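Local coordinates for protein hydroxylase (PDB 2OR0) that probably acts as a flavin-dependent hydroxylase of the acyl-CoA dehydrogenase family, inserting one oxygen atom from molecular oxygen into its substrate, at residues 252-257 against 381-386; 261-266 against 342-347; 268-273 against 300-305. One frame throughout, in Å; residues are numbered along the deposited sequence.

Contact 1: residues 252-257 against 381-386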
loop_
_atom_site.group_PDB
_atom_site.type_symbol
_atom_site.label_atom_id
_atom_site.label_comp_id
_atom_site.label_asym_id
_atom_site.label_seq_id
_atom_site.Cartn_x
_atom_site.Cartn_y
_atom_site.Cartn_z
ATOM N N CYS A 252 -5.298 5.316 -8.961
ATOM C CA CYS A 252 -5.867 5.690 -7.701
ATOM C C CYS A 252 -5.766 4.538 -6.704
ATOM O O CYS A 252 -5.244 4.728 -5.590
ATOM C CB CYS A 252 -7.324 6.164 -7.856
ATOM S SG CYS A 252 -8.083 6.638 -6.271
HETATM N N MSE A 253 -6.232 3.345 -7.082
HETATM C CA MSE A 253 -6.411 2.271 -6.105
HETATM C C MSE A 253 -5.085 1.670 -5.587
HETATM O O MSE A 253 -4.964 1.308 -4.391
HETATM C CB MSE A 253 -7.294 1.150 -6.693
HETATM C CG MSE A 253 -8.737 1.591 -7.014
HETATM SE SE MSE A 253 -9.672 2.203 -5.395
HETATM C CE MSE A 253 -9.562 0.687 -4.285
ATOM N N PHE A 254 -4.122 1.514 -6.493
ATOM C CA PHE A 254 -2.866 0.851 -6.127
ATOM C C PHE A 254 -2.111 1.724 -5.108
ATOM O O PHE A 254 -1.827 1.260 -4.024
ATOM C CB PHE A 254 -2.037 0.440 -7.383
ATOM C CG PHE A 254 -0.558 0.190 -7.109
ATOM C CD1 PHE A 254 -0.141 -0.768 -6.192
ATOM C CD2 PHE A 254 0.411 0.918 -7.797
ATOM C CE1 PHE A 254 1.220 -0.966 -5.949
ATOM C CE2 PHE A 254 1.769 0.711 -7.571
ATOM C CZ PHE A 254 2.162 -0.229 -6.650
ATOM N N PRO A 255 -1.819 2.994 -5.433
ATOM C CA PRO A 255 -1.178 3.849 -4.427
ATOM C C PRO A 255 -2.017 4.200 -3.178
ATOM O O PRO A 255 -1.447 4.709 -2.200
ATOM C CB PRO A 255 -0.864 5.113 -5.198
ATOM C CG PRO A 255 -0.855 4.720 -6.605
ATOM C CD PRO A 255 -1.959 3.702 -6.708
ATOM N N LEU A 256 -3.328 3.905 -3.184
ATOM C CA LEU A 256 -4.226 4.346 -2.102
ATOM C C LEU A 256 -3.900 3.631 -0.806
ATOM O O LEU A 256 -3.793 4.254 0.259
ATOM C CB LEU A 256 -5.711 4.124 -2.475
ATOM C CG LEU A 256 -6.791 4.466 -1.423
ATOM C CD1 LEU A 256 -6.857 5.981 -1.185
ATOM C CD2 LEU A 256 -8.176 3.918 -1.849
ATOM N N GLY A 257 -3.748 2.311 -0.895
ATOM C CA GLY A 257 -3.382 1.518 0.264
ATOM C C GLY A 257 -2.027 1.886 0.842
ATOM O O GLY A 257 -1.838 1.889 2.069
ATOM N N LEU A 381 7.898 6.154 2.709
ATOM C CA LEU A 381 8.064 7.280 1.775
ATOM C C LEU A 381 8.986 6.963 0.607
ATOM O O LEU A 381 8.915 7.644 -0.437
ATOM C CB LEU A 381 8.592 8.553 2.506
ATOM C CG LEU A 381 8.533 9.886 1.740
ATOM C CD1 LEU A 381 7.079 10.181 1.373
ATOM C CD2 LEU A 381 9.138 11.104 2.514
ATOM N N ALA A 382 9.884 5.985 0.798
ATOM C CA ALA A 382 10.856 5.561 -0.242
ATOM C C ALA A 382 10.217 4.743 -1.386
ATOM O O ALA A 382 10.839 4.500 -2.405
ATOM C CB ALA A 382 12.011 4.758 0.408
ATOM N N HIS A 383 8.967 4.321 -1.225
ATOM C CA HIS A 383 8.276 3.588 -2.294
ATOM C C HIS A 383 8.150 4.401 -3.576
ATOM O O HIS A 383 8.018 5.628 -3.548
ATOM C CB HIS A 383 6.896 3.105 -1.818
ATOM C CG HIS A 383 6.296 2.034 -2.686
ATOM N ND1 HIS A 383 5.769 2.296 -3.931
ATOM C CD2 HIS A 383 6.140 0.704 -2.481
ATOM C CE1 HIS A 383 5.312 1.171 -4.458
ATOM N NE2 HIS A 383 5.512 0.196 -3.591
ATOM N N ALA A 384 8.168 3.709 -4.705
ATOM C CA ALA A 384 8.106 4.349 -6.027
ATOM C C ALA A 384 6.864 5.203 -6.217
ATOM O O ALA A 384 6.909 6.198 -6.942
ATOM C CB ALA A 384 8.194 3.255 -7.167
ATOM N N VAL A 385 5.758 4.840 -5.562
ATOM C CA VAL A 385 4.524 5.634 -5.706
ATOM C C VAL A 385 4.594 6.980 -4.989
ATOM O O VAL A 385 3.686 7.802 -5.145
ATOM C CB VAL A 385 3.197 4.894 -5.319
ATOM C CG1 VAL A 385 3.000 3.656 -6.172
ATOM C CG2 VAL A 385 3.169 4.543 -3.845
ATOM N N HIS A 386 5.678 7.220 -4.248
ATOM C CA HIS A 386 5.891 8.527 -3.646
ATOM C C HIS A 386 6.878 9.442 -4.342
ATOM O O HIS A 386 7.041 10.576 -3.895
ATOM C CB HIS A 386 6.213 8.387 -2.152
ATOM C CG HIS A 386 5.138 7.674 -1.395
ATOM N ND1 HIS A 386 5.391 6.628 -0.538
ATOM C CD2 HIS A 386 3.793 7.820 -1.427
ATOM C CE1 HIS A 386 4.248 6.182 -0.047
ATOM N NE2 HIS A 386 3.264 6.889 -0.579
#
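Phe-254 and Pro-255, near the start of helix 250-277, pack against His-383 and Val-385, which belong to the turn between helices 370-381 and 389-399 in the C-terminal helical bundle of this acyl-CoA dehydrogenase-like fold. Phe-254 comes first: its CG stands anti to the backbone N (chi1 160°), which carries the ring out to the turn, where CE2 lies 3.5 Å from Val-385 CG1 and CZ 4.1 Å from His-383 CE1. Tyr-133 meets the same ring edge-to-face, and Tyr-250 also adjoins it. Replacing Phe-254 with an alanine is likely to open a gap beside Val-385 CG1 and leave His-383 CE1 without its aromatic neighbour. Next along the helix, Pro-255 kinks the axis, since its N has no hydrogen to give to the turn before. Its ring crosses the valine at a slant, with CG 4.0 Å from Val-385 CG1. No hydrogen bond crosses between the segments, so this interface is van der Waals contact throughout. The turn receiving it is braced internally: His-386 N donates to His-383 O, and Val-385 N donates to His-383 ND1 at 3.0 Å, nearly straight at 175° and within the imidazole plane.

Contact 2: residues 261-266 against 342-347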
loop_
_atom_site.group_PDB
_atom_site.type_symbol
_atom_site.label_atom_id
_atom_site.label_comp_id
_atom_site.label_asym_id
_atom_site.label_seq_id
_atom_site.Cartn_x
_atom_site.Cartn_y
_atom_site.Cartn_z
ATOM N N ALA A 261 -1.424 3.748 4.391
ATOM C CA ALA A 261 -0.552 3.148 5.402
ATOM C C ALA A 261 0.427 4.166 5.941
ATOM O O ALA A 261 0.540 4.290 7.147
ATOM C CB ALA A 261 0.184 1.920 4.843
ATOM N N VAL A 262 1.083 4.933 5.064
ATOM C CA VAL A 262 1.981 5.998 5.512
ATOM C C VAL A 262 1.244 7.031 6.411
ATOM O O VAL A 262 1.752 7.430 7.458
ATOM C CB VAL A 262 2.673 6.707 4.334
ATOM C CG1 VAL A 262 3.449 7.954 4.813
ATOM C CG2 VAL A 262 3.642 5.719 3.600
ATOM N N ILE A 263 0.050 7.456 5.987
ATOM C CA ILE A 263 -0.717 8.398 6.779
ATOM C C ILE A 263 -1.056 7.867 8.169
ATOM O O ILE A 263 -0.837 8.558 9.147
ATOM C CB ILE A 263 -1.956 8.958 6.008
ATOM C CG1 ILE A 263 -1.449 9.776 4.794
ATOM C CG2 ILE A 263 -2.753 9.864 6.934
ATOM C CD1 ILE A 263 -2.525 10.145 3.727
ATOM N N GLY A 264 -1.576 6.646 8.250
ATOM C CA GLY A 264 -1.906 6.037 9.530
ATOM C C GLY A 264 -0.694 5.783 10.404
ATOM O O GLY A 264 -0.768 5.876 11.646
ATOM N N ILE A 265 0.442 5.470 9.777
ATOM C CA ILE A 265 1.682 5.361 10.540
ATOM C C ILE A 265 2.013 6.696 11.237
ATOM O O ILE A 265 2.392 6.711 12.381
ATOM C CB ILE A 265 2.890 4.868 9.657
ATOM C CG1 ILE A 265 2.712 3.392 9.326
ATOM C CG2 ILE A 265 4.220 5.096 10.382
ATOM C CD1 ILE A 265 3.474 2.918 8.027
ATOM N N THR A 266 1.874 7.805 10.535
ATOM C CA THR A 266 2.206 9.094 11.137
ATOM C C THR A 266 1.200 9.463 12.210
ATOM O O THR A 266 1.560 10.104 13.176
ATOM C CB THR A 266 2.351 10.226 10.095
ATOM O OG1 THR A 266 1.088 10.504 9.467
ATOM C CG2 THR A 266 3.400 9.843 9.031
ATOM N N ILE A 342 0.579 11.715 -3.764
ATOM C CA ILE A 342 2.001 11.836 -3.499
ATOM C C ILE A 342 2.224 12.923 -2.430
ATOM O O ILE A 342 2.894 12.673 -1.443
ATOM C CB ILE A 342 2.768 12.212 -4.779
ATOM C CG1 ILE A 342 2.847 11.035 -5.740
ATOM C CG2 ILE A 342 4.187 12.731 -4.435
ATOM C CD1 ILE A 342 3.122 11.471 -7.183
ATOM N N ALA A 343 1.672 14.119 -2.652
ATOM C CA ALA A 343 1.734 15.243 -1.676
ATOM C C ALA A 343 1.245 14.857 -0.287
ATOM O O ALA A 343 1.800 15.335 0.728
ATOM C CB ALA A 343 0.925 16.429 -2.192
ATOM N N ALA A 344 0.203 14.021 -0.227
ATOM C CA ALA A 344 -0.322 13.564 1.054
ATOM C C ALA A 344 0.725 12.754 1.856
ATOM O O ALA A 344 0.846 12.943 3.068
ATOM C CB ALA A 344 -1.590 12.739 0.873
ATOM N N ALA A 345 1.444 11.840 1.192
ATOM C CA ALA A 345 2.519 11.089 1.872
ATOM C C ALA A 345 3.606 12.039 2.411
ATOM O O ALA A 345 3.995 11.946 3.575
ATOM C CB ALA A 345 3.139 10.033 0.939
ATOM N N TRP A 346 4.062 12.961 1.574
ATOM C CA TRP A 346 5.149 13.840 1.939
ATOM C C TRP A 346 4.784 14.782 3.119
ATOM O O TRP A 346 5.587 14.975 4.041
ATOM C CB TRP A 346 5.610 14.662 0.734
ATOM C CG TRP A 346 6.515 13.860 -0.221
ATOM C CD1 TRP A 346 6.127 12.860 -1.118
ATOM C CD2 TRP A 346 7.943 13.984 -0.360
ATOM N NE1 TRP A 346 7.240 12.402 -1.822
ATOM C CE2 TRP A 346 8.357 13.055 -1.359
ATOM C CE3 TRP A 346 8.909 14.807 0.247
ATOM C CZ2 TRP A 346 9.689 12.932 -1.757
ATOM C CZ3 TRP A 346 10.256 14.674 -0.148
ATOM C CH2 TRP A 346 10.621 13.743 -1.141
ATOM N N ARG A 347 3.578 15.351 3.053
ATOM C CA ARG A 347 3.057 16.259 4.075
ATOM C C ARG A 347 3.045 15.577 5.446
ATOM O O ARG A 347 3.475 16.155 6.431
ATOM C CB ARG A 347 1.635 16.755 3.685
ATOM C CG ARG A 347 1.100 17.933 4.548
ATOM C CD ARG A 347 -0.314 18.370 4.090
ATOM N NE ARG A 347 -0.352 18.661 2.647
ATOM C CZ ARG A 347 -0.939 17.898 1.721
ATOM N NH1 ARG A 347 -1.588 16.787 2.053
ATOM N NH2 ARG A 347 -0.884 18.255 0.460
#
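Val-262 and Ile-263 on helix 250-277 meet Ala-345 and Ala-344 on helix 331-356, two helices of the C-terminal bundle of the acyl-CoA dehydrogenase-like fold that run in the same sense here and approach to 6.3 Å between Val-262 CA and Ala-345 CA. The apolar touches come first. Val-262 aims its side chain at the other helix, and its CG1 sits 4.4 Å from Ala-345 CB while also facing the backbone oxygen of that alanine. Ile-263 starts out to one side and gains its reach from its length: CG1 lies anti to the carbonyl carbon (chi1 -64°) and the chain then runs extended, bringing CD1 to 4.0 Å from Ala-344 CB. Two branched side chains thus rest on two methyls, and the small size of the alanines lets the backbones come near each other. All four residues are buried.

Hydrogen bonds stay within each helix. On the first, Thr-266 OG1 donates to Ile-263 O at 2.8 Å, so a buried hydroxyl is satisfied by its own backbone; the donor arrives tilted 22° from the carbonyl plane. The main-chain bonds Thr-266 N to Val-262 O and Trp-346 N to Ile-342 O keep both helices regular.

Around this pair, helix 292-324 lies along one flank: its Ser-308 packs on Ile-263, and its OG is hydrogen-bonded to Ala-344 O and to Arg-347 NH1. His-386 touches both Val-262 and Ala-345, while helix 370-381 covers Ile-265 and Thr-266 through Ala-377.

Contact 3: residues 268-273 against 300-305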
loop_
_atom_site.group_PDB
_atom_site.type_symbol
_atom_site.label_atom_id
_atom_site.label_comp_id
_atom_site.label_asym_id
_atom_site.label_seq_id
_atom_site.Cartn_x
_atom_site.Cartn_y
_atom_site.Cartn_z
ATOM N N GLY A 268 -0.260 7.108 14.167
ATOM C CA GLY A 268 0.358 6.341 15.245
ATOM C C GLY A 268 1.501 7.064 15.966
ATOM O O GLY A 268 1.544 7.052 17.188
ATOM N N ALA A 269 2.430 7.672 15.213
ATOM C CA ALA A 269 3.553 8.424 15.784
ATOM C C ALA A 269 3.047 9.596 16.635
ATOM O O ALA A 269 3.518 9.816 17.775
ATOM C CB ALA A 269 4.459 8.961 14.667
ATOM N N LEU A 270 2.100 10.346 16.065
ATOM C CA LEU A 270 1.450 11.464 16.746
ATOM C C LEU A 270 0.789 10.985 18.032
ATOM O O LEU A 270 1.003 11.584 19.092
ATOM C CB LEU A 270 0.410 12.129 15.836
ATOM C CG LEU A 270 -0.493 13.243 16.424
ATOM C CD1 LEU A 270 0.309 14.518 16.762
ATOM C CD2 LEU A 270 -1.582 13.604 15.427
ATOM N N ALA A 271 0.018 9.899 17.948
ATOM C CA ALA A 271 -0.627 9.331 19.155
ATOM C C ALA A 271 0.411 8.968 20.225
ATOM O O ALA A 271 0.258 9.315 21.402
ATOM C CB ALA A 271 -1.483 8.112 18.802
ATOM N N CYS A 272 1.473 8.273 19.818
ATOM C CA CYS A 272 2.593 7.981 20.716
ATOM C C CYS A 272 3.200 9.246 21.322
ATOM O O CYS A 272 3.507 9.285 22.500
ATOM C CB CYS A 272 3.690 7.218 19.956
ATOM S SG CYS A 272 3.253 5.508 19.571
ATOM N N HIS A 273 3.426 10.261 20.503
ATOM C CA HIS A 273 4.029 11.495 20.959
ATOM C C HIS A 273 3.136 12.133 22.045
ATOM O O HIS A 273 3.624 12.530 23.102
ATOM C CB HIS A 273 4.190 12.432 19.774
ATOM C CG HIS A 273 4.918 13.697 20.091
ATOM N ND1 HIS A 273 6.154 13.715 20.701
ATOM C CD2 HIS A 273 4.601 14.990 19.846
ATOM C CE1 HIS A 273 6.558 14.964 20.834
ATOM N NE2 HIS A 273 5.633 15.760 20.322
ATOM N N GLU A 300 0.337 22.142 14.876
ATOM C CA GLU A 300 0.713 22.351 13.496
ATOM C C GLU A 300 0.861 21.023 12.769
ATOM O O GLU A 300 0.342 20.860 11.667
ATOM C CB GLU A 300 2.031 23.122 13.389
ATOM C CG GLU A 300 1.979 24.532 13.927
ATOM C CD GLU A 300 3.361 25.224 13.947
ATOM O OE1 GLU A 300 4.414 24.528 13.845
ATOM O OE2 GLU A 300 3.385 26.474 14.103
ATOM N N SER A 301 1.563 20.076 13.381
ATOM C CA SER A 301 1.782 18.768 12.767
ATOM C C SER A 301 0.506 17.964 12.622
ATOM O O SER A 301 0.296 17.345 11.571
ATOM C CB SER A 301 2.824 17.948 13.554
ATOM O OG SER A 301 4.107 18.536 13.377
ATOM N N ALA A 302 -0.337 17.974 13.666
ATOM C CA ALA A 302 -1.651 17.317 13.597
ATOM C C ALA A 302 -2.505 17.871 12.468
ATOM O O ALA A 302 -3.242 17.114 11.853
ATOM C CB ALA A 302 -2.408 17.437 14.933
ATOM N N ALA A 303 -2.420 19.188 12.211
ATOM C CA ALA A 303 -3.201 19.799 11.129
ATOM C C ALA A 303 -2.744 19.281 9.730
ATOM O O ALA A 303 -3.567 18.945 8.846
ATOM C CB ALA A 303 -3.151 21.314 11.214
ATOM N N GLU A 304 -1.437 19.185 9.551
ATOM C CA GLU A 304 -0.850 18.665 8.307
ATOM C C GLU A 304 -1.206 17.215 8.052
ATOM O O GLU A 304 -1.556 16.864 6.939
ATOM C CB GLU A 304 0.681 18.816 8.309
ATOM C CG GLU A 304 1.138 20.225 8.448
ATOM C CD GLU A 304 0.673 21.099 7.295
ATOM O OE1 GLU A 304 1.285 20.995 6.213
ATOM O OE2 GLU A 304 -0.269 21.913 7.473
ATOM N N ILE A 305 -1.082 16.374 9.069
ATOM C CA ILE A 305 -1.421 14.964 8.955
ATOM C C ILE A 305 -2.914 14.805 8.621
ATOM O O ILE A 305 -3.296 13.974 7.778
ATOM C CB ILE A 305 -1.056 14.208 10.272
ATOM C CG1 ILE A 305 0.496 14.157 10.469
ATOM C CG2 ILE A 305 -1.697 12.812 10.307
ATOM C CD1 ILE A 305 0.933 13.661 11.864
#
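Leu-270 against Ala-302 and Ile-305 is a small, wholly apolar contact between two antiparallel helices, 250-277 and 292-324, which follow one another in the C-terminal bundle; it lies toward the end of that bundle, about 20 Å from the centre of the chain. One leucine supplies the whole of the first side. Its CG is anti to the backbone N (chi1 174°), and this sends the isobutyl group toward the facing helix until CD2 lies 4.0 Å from Ala-302 CB and 4.1 Å from Ala-302 CA. The methyl branch therefore rests on the alanine and on the helix backbone behind it. The root of the same side chain is used as well: Leu-270 CB stands 4.3 Å from Ile-305 CD1, the tip of an extended isoleucine that comes from one turn further along the facing helix. The isoleucine thus ends against the root of the leucine, while the leucine's own end is taken up by Ala-302.

The helices remain 7.3 Å apart between Leu-270 CA and Ala-302 CA, and no hydrogen bond joins the two segments. Their main chains are bonded internally, for instance Ile-305 N to Ser-301 O at 3.0 Å.

Ile-298, earlier on helix 292-324, also touches Leu-270, and Ile-305 continues onto Thr-266 and Glu-267. Helix 331-356 lies against Ser-301, whose OG is hydrogen-bonded to Ala-351 O, while helix 370-381 packs on Ala-269 and Cys-272 from another side of helix 250-277.

Helix 250-277 takes part in all three contacts and meets a different partner in each: a turn in contact 1, helix 331-356 in contact 2 and helix 292-324 in contact 3. Contact 2 is fully buried, with alanines bringing two helices close; contacts 1 and 3 are partly buried, the former mixing an aromatic ring, proline and valine, the latter purely aliphatic. Contacts 1 and 2 join directly: His-386 O probably accepts a hydrogen bond from Trp-346 NE1 at 2.8 Å, and His-386 CD2 packs on Ala-345 CB. Contacts 2 and 3 meet through Arg-347 CD against Glu-304 O and Thr-266 OG1 beside Ile-305 CG2. Contacts 1 and 3 do not touch, their nearest atoms about 12 Å apart.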